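Local coordinates for protein D-alanyl-D-alanine carboxypeptidase (Streptococcus pneumoniae R6, PDB 1XP4) that probably removes C-terminal D-alanyl residues from peptidoglycan precursors as a serine-type carboxypeptidase of the cell wall, at residues 145-149 with 150-154; 268-271 with 272-276. All coordinates share one frame; numbering follows the deposited sequence.

Contact 1 of 2, residues 145-149 with 150-154; sequences TGLNN and ETLGD
Asn-149 and Leu-152 meet round a tight turn in the long loop between helix 120-133 and strand 167-168, and an Asx turn at Asn-148 leads into it. The backbone N of Leu-152 donates to Asn-149 O over 2.6 Å. The N-H approaches from above the carbonyl plane, 59° out of it. The two side chains cross at an angle, and Leu-152 CD1 lies 3.6 Å from Asn-149 OD1. That amide is gripped at both ends: OD1 accepts from Asn-143 ND2, and ND2 donates to Lys-161 O.

In the Asx turn, Asn-148 OD1 accepts from Glu-150 N at 3.0 Å, and the N-H points almost straight at it (161°). Asn-148 CG is anti to the backbone N (chi1 -178°), which carries the amide forward along the chain to Glu-150. The two side chains then run side by side in the same direction. The amide nitrogen, ND2, donates to Asp-163 O and Glu-165 OE2. A water accepts from Asn-148 N at 2.7 Å and is hydrogen-bonded to Thr-151 OG1.

Upstream, Leu-147 closes an ST turn, its N donating to Thr-145 OG1. Thr-145 O accepts from NZ of Lys-44, the predicted proton acceptor. The Leu-147 side chain lies about 6 Å from those of Lys-44 and Ser-41, the predicted nucleophile. Leu-147 CD1 packs on Leu-152 CD2 at 3.5 Å.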
ATOM      1  N   THR A 145      -9.528  -4.357 -13.650  1.00 17.00           N
ATOM      2  CA  THR A 145      -8.394  -3.747 -14.335  1.00 18.18           C
ATOM      3  C   THR A 145      -8.200  -2.257 -14.132  1.00 18.48           C
ATOM      4  O   THR A 145      -7.089  -1.803 -13.885  1.00 21.49           O
ATOM      5  CB  THR A 145      -8.469  -4.021 -15.844  1.00 17.79           C
ATOM      6  OG1 THR A 145      -9.673  -3.452 -16.366  1.00 21.42           O
ATOM      7  CG2 THR A 145      -8.489  -5.515 -16.113  1.00 18.73           C
ATOM      8  N   GLY A 146      -9.276  -1.492 -14.239  1.00 19.12           N
ATOM      9  CA  GLY A 146      -9.154  -0.057 -14.081  1.00 18.93           C
ATOM     10  C   GLY A 146      -9.494   0.606 -15.398  1.00 19.94           C
ATOM     11  O   GLY A 146      -9.570   1.830 -15.489  1.00 23.12           O
ATOM     12  N   LEU A 147      -9.687  -0.207 -16.431  1.00 18.19           N
ATOM     13  CA  LEU A 147     -10.056   0.308 -17.743  1.00 17.83           C
ATOM     14  C   LEU A 147     -11.471   0.886 -17.648  1.00 19.58           C
ATOM     15  O   LEU A 147     -12.171   0.714 -16.643  1.00 20.52           O
ATOM     16  CB  LEU A 147     -10.092  -0.816 -18.780  1.00 13.02           C
ATOM     17  CG  LEU A 147      -8.889  -1.692 -19.095  1.00  8.63           C
ATOM     18  CD1 LEU A 147      -9.392  -3.054 -19.566  1.00  8.16           C
ATOM     19  CD2 LEU A 147      -8.036  -1.037 -20.149  1.00  8.55           C
ATOM     20  N   ASN A 148     -11.889   1.564 -18.709  1.00 19.27           N
ATOM     21  CA  ASN A 148     -13.227   2.108 -18.766  1.00 19.37           C
ATOM     22  C   ASN A 148     -14.051   0.987 -19.397  1.00 21.99           C
ATOM     23  O   ASN A 148     -13.529   0.214 -20.201  1.00 24.69           O
ATOM     24  CB  ASN A 148     -13.233   3.358 -19.636  1.00 17.56           C
ATOM     25  CG  ASN A 148     -14.588   4.015 -19.699  1.00 17.45           C
ATOM     26  OD1 ASN A 148     -15.438   3.625 -20.497  1.00 17.15           O
ATOM     27  ND2 ASN A 148     -14.806   5.012 -18.846  1.00 14.55           N
ATOM     28  N   ASN A 149     -15.323   0.876 -19.033  1.00 23.97           N
ATOM     29  CA  ASN A 149     -16.156  -0.180 -19.593  1.00 27.10           C
ATOM     30  C   ASN A 149     -16.296  -0.143 -21.120  1.00 30.39           C
ATOM     31  O   ASN A 149     -16.440  -1.186 -21.762  1.00 30.83           O
ATOM     32  CB  ASN A 149     -17.540  -0.154 -18.950  1.00 27.30           C
ATOM     33  CG  ASN A 149     -17.547  -0.753 -17.558  1.00 28.01           C
ATOM     34  OD1 ASN A 149     -16.685  -1.561 -17.212  1.00 28.10           O
ATOM     35  ND2 ASN A 149     -18.540  -0.379 -16.757  1.00 29.71           N
ATOM     36  N   GLU A 150     -16.258   1.047 -21.710  1.00 34.74           N
ATOM     37  CA  GLU A 150     -16.388   1.154 -23.161  1.00 38.61           C
ATOM     38  C   GLU A 150     -15.304   0.331 -23.837  1.00 37.59           C
ATOM     39  O   GLU A 150     -15.420  -0.003 -25.015  1.00 39.12           O
ATOM     40  CB  GLU A 150     -16.269   2.610 -23.625  1.00 44.08           C
ATOM     41  CG  GLU A 150     -17.248   3.577 -22.965  1.00 54.64           C
ATOM     42  CD  GLU A 150     -17.180   4.981 -23.558  1.00 59.45           C
ATOM     43  OE1 GLU A 150     -16.110   5.344 -24.096  1.00 61.75           O
ATOM     44  OE2 GLU A 150     -18.190   5.722 -23.474  1.00 62.38           O
ATOM     45  N   THR A 151     -14.249   0.016 -23.089  1.00 34.66           N
ATOM     46  CA  THR A 151     -13.137  -0.768 -23.619  1.00 31.90           C
ATOM     47  C   THR A 151     -13.453  -2.246 -23.490  1.00 30.86           C
ATOM     48  O   THR A 151     -12.877  -3.076 -24.187  1.00 30.34           O
ATOM     49  CB  THR A 151     -11.823  -0.506 -22.843  1.00 31.69           C
ATOM     50  OG1 THR A 151     -11.501   0.888 -22.888  1.00 31.62           O
ATOM     51  CG2 THR A 151     -10.677  -1.303 -23.453  1.00 27.98           C
ATOM     52  N   LEU A 152     -14.372  -2.566 -22.589  1.00 28.62           N
ATOM     53  CA  LEU A 152     -14.748  -3.946 -22.346  1.00 28.07           C
ATOM     54  C   LEU A 152     -15.991  -4.370 -23.114  1.00 29.02           C
ATOM     55  O   LEU A 152     -16.479  -5.482 -22.930  1.00 30.12           O
ATOM     56  CB  LEU A 152     -14.989  -4.152 -20.854  1.00 28.23           C
ATOM     57  CG  LEU A 152     -13.871  -3.655 -19.943  1.00 26.35           C
ATOM     58  CD1 LEU A 152     -14.227  -3.927 -18.494  1.00 24.92           C
ATOM     59  CD2 LEU A 152     -12.580  -4.349 -20.322  1.00 26.76           C
ATOM     60  N   GLY A 153     -16.508  -3.489 -23.964  1.00 28.73           N
ATOM     61  CA  GLY A 153     -17.698  -3.830 -24.721  1.00 30.99           C
ATOM     62  C   GLY A 153     -18.812  -4.429 -23.872  1.00 34.41           C
ATOM     63  O   GLY A 153     -19.345  -3.779 -22.969  1.00 36.45           O
ATOM     64  N   ASP A 154     -19.166  -5.677 -24.160  1.00 35.92           N
ATOM     65  CA  ASP A 154     -20.225  -6.372 -23.436  1.00 37.49           C
ATOM     66  C   ASP A 154     -19.778  -7.029 -22.128  1.00 35.37           C
ATOM     67  O   ASP A 154     -20.612  -7.385 -21.296  1.00 35.65           O
ATOM     68  CB  ASP A 154     -20.860  -7.441 -24.333  1.00 41.67           C
ATOM     69  CG  ASP A 154     -20.126  -7.614 -25.649  1.00 45.84           C
ATOM     70  OD1 ASP A 154     -18.887  -7.797 -25.642  1.00 46.33           O
ATOM     71  OD2 ASP A 154     -20.802  -7.574 -26.698  1.00 51.26           O
TER
HETATM   72  O   HOH W   1     -10.237   2.711 -20.564  1.00 22.59           O

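Contact 2 of 2, residues 268-271 with 272-276; sequences SSLM and DYISS
This is local packing within one alpha-helix, 262-277, where Leu-270 and Met-271 each meet Ile-274 on the face turned to the five-stranded antiparallel sheet. The apolar face covers strands 17-21, 26-31 and 244-253: Leu-270 and Ile-274 both touch Ala-19, and Met-271 touches Val-246.

Met-271 is modelled as selenomethionine. Its chain folds at the CB-CG bond (chi2 -74°) and again at the CG-SE bond (chi3 21°). The folds carry CE forward along the helix, toward its C-terminal end, where it meets CB and CD1 of Ile-274. Leu-270 CD1 meets the same CD1 methyl, at 3.7 Å. Ile-274 is thus met by both neighbours from the preceding turn.

Regular i to i+4 bonds run beneath this packing. Ile-274 N donates to Leu-270 O over 3.2 Å, and Ser-275 N to Met-271 O over 3.0 Å. Tyr-273 leaves the helix on another side, where its ring stacks with that of Phe-10.

The polar side carries Asp-272 and Ser-268, which share Arg-217 NH2: the first in a salt bridge through OD2, the second through OG. Asp-272 OD2 lies 3.1 Å from Ser-268 O.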
ATOM      1  N   SER A 268       8.231  13.128  -6.873  1.00 14.52           N
ATOM      2  CA  SER A 268       9.553  13.501  -6.398  1.00 14.40           C
ATOM      3  C   SER A 268       9.417  14.843  -5.676  1.00 12.97           C
ATOM      4  O   SER A 268      10.082  15.097  -4.675  1.00  9.93           O
ATOM      5  CB  SER A 268      10.525  13.627  -7.571  1.00 11.87           C
ATOM      6  OG  SER A 268      11.844  13.795  -7.091  1.00 15.56           O
ATOM      7  N   SER A 269       8.525  15.689  -6.178  1.00 13.72           N
ATOM      8  CA  SER A 269       8.306  16.995  -5.577  1.00 16.97           C
ATOM      9  C   SER A 269       7.691  16.848  -4.195  1.00 19.00           C
ATOM     10  O   SER A 269       8.070  17.545  -3.252  1.00 20.02           O
ATOM     11  CB  SER A 269       7.381  17.824  -6.454  1.00 18.85           C
ATOM     12  OG  SER A 269       7.130  19.077  -5.850  1.00 24.79           O
ATOM     13  N   LEU A 270       6.735  15.931  -4.088  1.00 19.64           N
ATOM     14  CA  LEU A 270       6.050  15.669  -2.832  1.00 19.00           C
ATOM     15  C   LEU A 270       7.009  15.127  -1.775  1.00 19.53           C
ATOM     16  O   LEU A 270       6.866  15.427  -0.591  1.00 21.82           O
ATOM     17  CB  LEU A 270       4.900  14.676  -3.064  1.00 18.28           C
ATOM     18  CG  LEU A 270       4.120  14.094  -1.874  1.00 17.52           C
ATOM     19  CD1 LEU A 270       3.737  15.175  -0.882  1.00 14.98           C
ATOM     20  CD2 LEU A 270       2.880  13.390  -2.397  1.00 18.33           C
HETATM   21  N   MSE A 271       7.991  14.340  -2.203  1.00 20.79           N
HETATM   22  CA  MSE A 271       8.944  13.761  -1.265  1.00 21.70           C
HETATM   23  C   MSE A 271       9.985  14.739  -0.745  1.00 23.10           C
HETATM   24  O   MSE A 271      10.467  14.592   0.383  1.00 21.38           O
HETATM   25  CB  MSE A 271       9.615  12.539  -1.885  1.00 22.17           C
HETATM   26  CG  MSE A 271       8.653  11.371  -2.078  1.00 25.12           C
HETATM   27 SE   MSE A 271       8.145  10.410  -0.455  1.00 27.21          SE
HETATM   28  CE  MSE A 271       8.531  11.694   0.905  1.00 31.67           C
ATOM     29  N   ASP A 272      10.336  15.732  -1.560  1.00 22.88           N
ATOM     30  CA  ASP A 272      11.297  16.740  -1.128  1.00 21.37           C
ATOM     31  C   ASP A 272      10.655  17.483   0.036  1.00 20.11           C
ATOM     32  O   ASP A 272      11.321  17.850   0.998  1.00 21.78           O
ATOM     33  CB  ASP A 272      11.612  17.731  -2.252  1.00 21.89           C
ATOM     34  CG  ASP A 272      12.615  17.189  -3.258  1.00 22.16           C
ATOM     35  OD1 ASP A 272      13.713  16.772  -2.844  1.00 22.96           O
ATOM     36  OD2 ASP A 272      12.311  17.194  -4.470  1.00 25.75           O
ATOM     37  N   TYR A 273       9.350  17.698  -0.061  1.00 20.25           N
ATOM     38  CA  TYR A 273       8.612  18.389   0.986  1.00 20.22           C
ATOM     39  C   TYR A 273       8.623  17.570   2.262  1.00 20.90           C
ATOM     40  O   TYR A 273       9.031  18.048   3.326  1.00 21.00           O
ATOM     41  CB  TYR A 273       7.163  18.608   0.553  1.00 20.81           C
ATOM     42  CG  TYR A 273       6.241  19.050   1.674  1.00 23.72           C
ATOM     43  CD1 TYR A 273       6.381  20.302   2.267  1.00 22.31           C
ATOM     44  CD2 TYR A 273       5.224  18.210   2.138  1.00 23.98           C
ATOM     45  CE1 TYR A 273       5.535  20.706   3.290  1.00 23.76           C
ATOM     46  CE2 TYR A 273       4.373  18.608   3.163  1.00 23.63           C
ATOM     47  CZ  TYR A 273       4.535  19.856   3.734  1.00 24.97           C
ATOM     48  OH  TYR A 273       3.710  20.250   4.764  1.00 29.42           O
ATOM     49  N   ILE A 274       8.175  16.327   2.140  1.00 19.89           N
ATOM     50  CA  ILE A 274       8.090  15.419   3.277  1.00 21.82           C
ATOM     51  C   ILE A 274       9.391  15.203   4.037  1.00 23.01           C
ATOM     52  O   ILE A 274       9.394  15.164   5.270  1.00 21.35           O
ATOM     53  CB  ILE A 274       7.545  14.063   2.828  1.00 19.88           C
ATOM     54  CG1 ILE A 274       6.112  14.247   2.332  1.00 20.93           C
ATOM     55  CG2 ILE A 274       7.615  13.064   3.967  1.00 17.26           C
ATOM     56  CD1 ILE A 274       5.563  13.059   1.602  1.00 24.51           C
ATOM     57  N   SER A 275      10.490  15.066   3.304  1.00 24.26           N
ATOM     58  CA  SER A 275      11.787  14.837   3.923  1.00 23.69           C
ATOM     59  C   SER A 275      12.392  16.071   4.575  1.00 23.73           C
ATOM     60  O   SER A 275      13.202  15.960   5.497  1.00 26.87           O
ATOM     61  CB  SER A 275      12.754  14.261   2.896  1.00 22.49           C
ATOM     62  OG  SER A 275      12.324  12.968   2.517  1.00 27.80           O
ATOM     63  N   SER A 276      12.013  17.249   4.106  1.00 21.00           N
ATOM     64  CA  SER A 276      12.548  18.453   4.704  1.00 20.13           C
ATOM     65  C   SER A 276      11.620  18.922   5.827  1.00 22.24           C
ATOM     66  O   SER A 276      12.016  19.735   6.657  1.00 24.02           O
ATOM     67  CB  SER A 276      12.691  19.552   3.649  1.00 18.18           C
ATOM     68  OG  SER A 276      11.424  20.033   3.238  1.00 17.96           O
TER

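How the contacts relate
The two contacts come in series along one chain, contact 1 first and contact 2 more than a hundred residues later. Their centres are 35 Å apart and their nearest atoms about 21 Å, so they do not touch. Contact 1 belongs to an irregular loop that passes close to the predicted catalytic serine and lysine. Contact 2 lies on helix 262-277, which packs on the five-stranded sheet away from the annotated sites and runs directly into strand 278-284. Contact 1 thus probably forms part of the surroundings of the active site. The other joins a helix to the sheet, at the chain's passage toward the C-terminal strands.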